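PDB 5BZ1: suppressor protein MPT5 from Saccharomyces cerevisiae, which binds target mRNAs through sequence elements in their 3'-UTRs and regulates their expression after transcription. Local coordinates for residues Phe159-Ile164 and Gln184-Val189. Numbering follows the deposited sequence.
Sequences FIIDAI and QKLLSV. With nucleotides of chain B.
Leu186 points its CD2 methyl into a group of three isoleucines, Ile160, Ile161 and Ile164, where helices 158-165 and 179-189 meet in the all-helical Pumilio (PUF) RNA-binding domain. The segment axes run at 122° and come no nearer than 12.3 Å, so Leu186 and the three isoleucines together span the gap between them.

All three apolar contacts converge on the same methyl. With CG anti to the backbone N (chi1 179°), CD2 prolongs an extended chain and forms the tip of Leu186. Ile164 meets it tip to tip, its CD1 3.5 Å from Leu186 CD2, a snug methyl-methyl approach. Ile160 instead slides past, offering its branch methyl CG2 at 3.9 Å from Leu186 CD2. Ile161 comes in obliquely; its CG1-CD1 arm is folded back, bringing CD1 to 4.0 Å from Leu186 CD2. Ile149 and Ile198, from helices 141-151 and 192-204, also touch Leu186, so the contact is part of the buried core between neighbouring helices.

The polar contacts start from helix 179-189. Two residues before Leu186, Gln184 of Pumilio repeat 5 reaches the RNA and rests on Tyr217 of helix 215-223. Gln184 NE2 points almost straight at N1 of A4 of chain B, 2.9 Å away with an N-H...N angle of 174°. The same amide nitrogen also bonds to Cys180 O, a second acceptor that helps fix its rotation. With an alanine in its place, N1 of A4 would probably be left without this donor and recognition of the base weakened. One turn on, Ser188 OG turns back to Lys185 O at 2.6 Å.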
ATOM      1  N   PHE A 159      -2.391   3.165  16.226  1.00 29.47           N
ATOM      2  CA  PHE A 159      -0.945   3.059  16.416  1.00 29.11           C
ATOM      3  C   PHE A 159      -0.169   3.074  15.101  1.00 28.45           C
ATOM      4  O   PHE A 159       0.992   3.493  15.057  1.00 29.14           O
ATOM      5  CB  PHE A 159      -0.592   1.816  17.238  1.00 24.03           C
ATOM      6  CG  PHE A 159      -0.672   0.523  16.470  1.00 29.32           C
ATOM      7  CD1 PHE A 159       0.472  -0.035  15.910  1.00 31.89           C
ATOM      8  CD2 PHE A 159      -1.878  -0.151  16.337  1.00 28.90           C
ATOM      9  CE1 PHE A 159       0.413  -1.234  15.219  1.00 29.01           C
ATOM     10  CE2 PHE A 159      -1.945  -1.355  15.646  1.00 29.09           C
ATOM     11  CZ  PHE A 159      -0.798  -1.895  15.087  1.00 25.00           C
ATOM     12  N   ILE A 160      -0.814   2.611  14.035  1.00 25.51           N
ATOM     13  CA  ILE A 160      -0.206   2.620  12.711  1.00 27.54           C
ATOM     14  C   ILE A 160      -0.217   4.034  12.125  1.00 31.80           C
ATOM     15  O   ILE A 160       0.811   4.524  11.654  1.00 33.12           O
ATOM     16  CB  ILE A 160      -0.931   1.658  11.752  1.00 27.04           C
ATOM     17  CG1 ILE A 160      -0.949   0.240  12.325  1.00 27.46           C
ATOM     18  CG2 ILE A 160      -0.263   1.658  10.388  1.00 28.18           C
ATOM     19  CD1 ILE A 160      -1.745  -0.757  11.495  1.00 24.05           C
ATOM     20  N   ILE A 161      -1.386   4.673  12.141  1.00 30.24           N
ATOM     21  CA  ILE A 161      -1.527   6.043  11.653  1.00 31.84           C
ATOM     22  C   ILE A 161      -0.555   6.965  12.388  1.00 32.57           C
ATOM     23  O   ILE A 161       0.162   7.749  11.758  1.00 33.17           O
ATOM     24  CB  ILE A 161      -2.969   6.584  11.833  1.00 33.24           C
ATOM     25  CG1 ILE A 161      -4.002   5.612  11.253  1.00 29.04           C
ATOM     26  CG2 ILE A 161      -3.108   7.970  11.204  1.00 31.35           C
ATOM     27  CD1 ILE A 161      -3.818   5.327   9.773  1.00 32.42           C
ATOM     28  N   ASP A 162      -0.533   6.860  13.716  1.00 30.63           N
ATOM     29  CA  ASP A 162       0.326   7.701  14.551  1.00 33.40           C
ATOM     30  C   ASP A 162       1.803   7.590  14.166  1.00 33.56           C
ATOM     31  O   ASP A 162       2.516   8.590  14.098  1.00 38.12           O
ATOM     32  CB  ASP A 162       0.158   7.349  16.033  1.00 40.05           C
ATOM     33  CG  ASP A 162      -1.181   7.793  16.597  1.00 45.07           C
ATOM     34  OD1 ASP A 162      -1.922   8.512  15.894  1.00 42.82           O
ATOM     35  OD2 ASP A 162      -1.484   7.426  17.754  1.00 48.14           O
ATOM     36  N   ALA A 163       2.256   6.366  13.919  1.00 27.86           N
ATOM     37  CA  ALA A 163       3.645   6.124  13.540  1.00 34.18           C
ATOM     38  C   ALA A 163       3.984   6.745  12.187  1.00 34.45           C
ATOM     39  O   ALA A 163       5.060   7.313  12.002  1.00 34.65           O
ATOM     40  CB  ALA A 163       3.924   4.640  13.513  1.00 31.00           C
ATOM     41  N   ILE A 164       3.059   6.619  11.241  1.00 33.41           N
ATOM     42  CA  ILE A 164       3.259   7.105   9.881  1.00 30.18           C
ATOM     43  C   ILE A 164       3.373   8.624   9.806  1.00 29.85           C
ATOM     44  O   ILE A 164       4.263   9.151   9.133  1.00 34.30           O
ATOM     45  CB  ILE A 164       2.121   6.632   8.956  1.00 31.94           C
ATOM     46  CG1 ILE A 164       2.194   5.120   8.767  1.00 31.28           C
ATOM     47  CG2 ILE A 164       2.189   7.321   7.601  1.00 36.21           C
ATOM     48  CD1 ILE A 164       1.019   4.547   8.030  1.00 25.73           C
ATOM     49  N   GLN A 184       0.143   0.792   1.102  1.00 24.39           N
ATOM     50  CA  GLN A 184      -0.903   0.627   0.094  1.00 28.36           C
ATOM     51  C   GLN A 184      -2.049  -0.241   0.612  1.00 30.19           C
ATOM     52  O   GLN A 184      -3.218   0.038   0.335  1.00 28.79           O
ATOM     53  CB  GLN A 184      -0.324   0.026  -1.191  1.00 28.94           C
ATOM     54  CG  GLN A 184       0.609   0.966  -1.952  1.00 42.97           C
ATOM     55  CD  GLN A 184       1.228   0.320  -3.177  1.00 46.42           C
ATOM     56  OE1 GLN A 184       0.524  -0.109  -4.091  1.00 53.16           O
ATOM     57  NE2 GLN A 184       2.553   0.252  -3.200  1.00 41.56           N
ATOM     58  N   LYS A 185      -1.713  -1.294   1.356  1.00 24.07           N
ATOM     59  CA  LYS A 185      -2.726  -2.147   1.975  1.00 29.05           C
ATOM     60  C   LYS A 185      -3.578  -1.322   2.933  1.00 22.17           C
ATOM     61  O   LYS A 185      -4.807  -1.381   2.896  1.00 26.03           O
ATOM     62  CB  LYS A 185      -2.077  -3.302   2.744  1.00 27.12           C
ATOM     63  CG  LYS A 185      -1.191  -4.209   1.901  1.00 35.64           C
ATOM     64  CD  LYS A 185      -1.962  -4.856   0.770  1.00 41.26           C
ATOM     65  CE  LYS A 185      -1.042  -5.687  -0.122  1.00 49.98           C
ATOM     66  NZ  LYS A 185      -0.385  -6.821   0.593  1.00 52.65           N
ATOM     67  N   LEU A 186      -2.906  -0.552   3.783  1.00 21.73           N
ATOM     68  CA  LEU A 186      -3.574   0.319   4.742  1.00 25.75           C
ATOM     69  C   LEU A 186      -4.522   1.301   4.057  1.00 28.93           C
ATOM     70  O   LEU A 186      -5.680   1.439   4.459  1.00 28.59           O
ATOM     71  CB  LEU A 186      -2.534   1.089   5.555  1.00 25.94           C
ATOM     72  CG  LEU A 186      -3.087   2.064   6.593  1.00 32.92           C
ATOM     73  CD1 LEU A 186      -3.738   1.312   7.749  1.00 23.58           C
ATOM     74  CD2 LEU A 186      -1.999   2.983   7.099  1.00 31.77           C
ATOM     75  N   LEU A 187      -4.026   1.975   3.022  1.00 30.22           N
ATOM     76  CA  LEU A 187      -4.800   2.998   2.323  1.00 33.23           C
ATOM     77  C   LEU A 187      -6.028   2.414   1.629  1.00 31.80           C
ATOM     78  O   LEU A 187      -7.014   3.117   1.405  1.00 33.10           O
ATOM     79  CB  LEU A 187      -3.925   3.741   1.309  1.00 29.99           C
ATOM     80  CG  LEU A 187      -2.866   4.702   1.852  1.00 31.25           C
ATOM     81  CD1 LEU A 187      -1.998   5.244   0.729  1.00 32.93           C
ATOM     82  CD2 LEU A 187      -3.512   5.845   2.603  1.00 29.29           C
ATOM     83  N   SER A 188      -5.972   1.127   1.302  1.00 28.72           N
ATOM     84  CA  SER A 188      -7.063   0.483   0.578  1.00 31.46           C
ATOM     85  C   SER A 188      -8.250   0.134   1.478  1.00 29.96           C
ATOM     86  O   SER A 188      -9.341  -0.147   0.982  1.00 35.40           O
ATOM     87  CB  SER A 188      -6.567  -0.775  -0.139  1.00 30.42           C
ATOM     88  OG  SER A 188      -6.195  -1.776   0.789  1.00 31.27           O
ATOM     89  N   VAL A 189      -8.046   0.163   2.793  1.00 25.79           N
ATOM     90  CA  VAL A 189      -9.109  -0.223   3.726  1.00 34.28           C
ATOM     91  C   VAL A 189      -9.424   0.806   4.819  1.00 29.88           C
ATOM     92  O   VAL A 189     -10.486   0.745   5.432  1.00 33.64           O
ATOM     93  CB  VAL A 189      -8.803  -1.579   4.418  1.00 34.17           C
ATOM     94  CG1 VAL A 189      -8.709  -2.702   3.401  1.00 34.60           C
ATOM     95  CG2 VAL A 189      -7.525  -1.478   5.229  1.00 25.89           C
TER
ATOM     96  P     A B   4      10.104  -3.681 -11.571  1.00 29.31           P
ATOM     97  OP1   A B   4      10.983  -4.862 -11.742  1.00 29.65           O
ATOM     98  OP2   A B   4       8.760  -3.652 -12.206  1.00 32.23           O
ATOM     99  O5'   A B   4       9.894  -3.418 -10.017  1.00 33.16           O
ATOM    100  C5'   A B   4      11.000  -3.194  -9.154  1.00 29.74           C
ATOM    101  C4'   A B   4      10.579  -3.270  -7.711  1.00 24.28           C
ATOM    102  O4'   A B   4       9.659  -2.189  -7.419  1.00 28.36           O
ATOM    103  C3'   A B   4       9.815  -4.522  -7.314  1.00 29.81           C
ATOM    104  O3'   A B   4      10.667  -5.627  -7.067  1.00 31.98           O
ATOM    105  C2'   A B   4       9.034  -4.062  -6.088  1.00 33.22           C
ATOM    106  O2'   A B   4       9.853  -4.082  -4.925  1.00 33.24           O
ATOM    107  C1'   A B   4       8.724  -2.602  -6.446  1.00 29.51           C
ATOM    108  N9    A B   4       7.362  -2.423  -6.988  1.00 28.00           N
ATOM    109  C8    A B   4       6.915  -2.666  -8.267  1.00 28.97           C
ATOM    110  N7    A B   4       5.639  -2.406  -8.434  1.00 31.24           N
ATOM    111  C5    A B   4       5.208  -1.961  -7.188  1.00 29.31           C
ATOM    112  C6    A B   4       3.953  -1.529  -6.708  1.00 28.32           C
ATOM    113  N6    A B   4       2.844  -1.469  -7.450  1.00 30.58           N
ATOM    114  N1    A B   4       3.879  -1.156  -5.412  1.00 30.10           N
ATOM    115  C2    A B   4       4.984  -1.212  -4.654  1.00 34.35           C
ATOM    116  N3    A B   4       6.215  -1.597  -4.990  1.00 33.82           N
ATOM    117  C4    A B   4       6.263  -1.968  -6.285  1.00 29.04           C
TER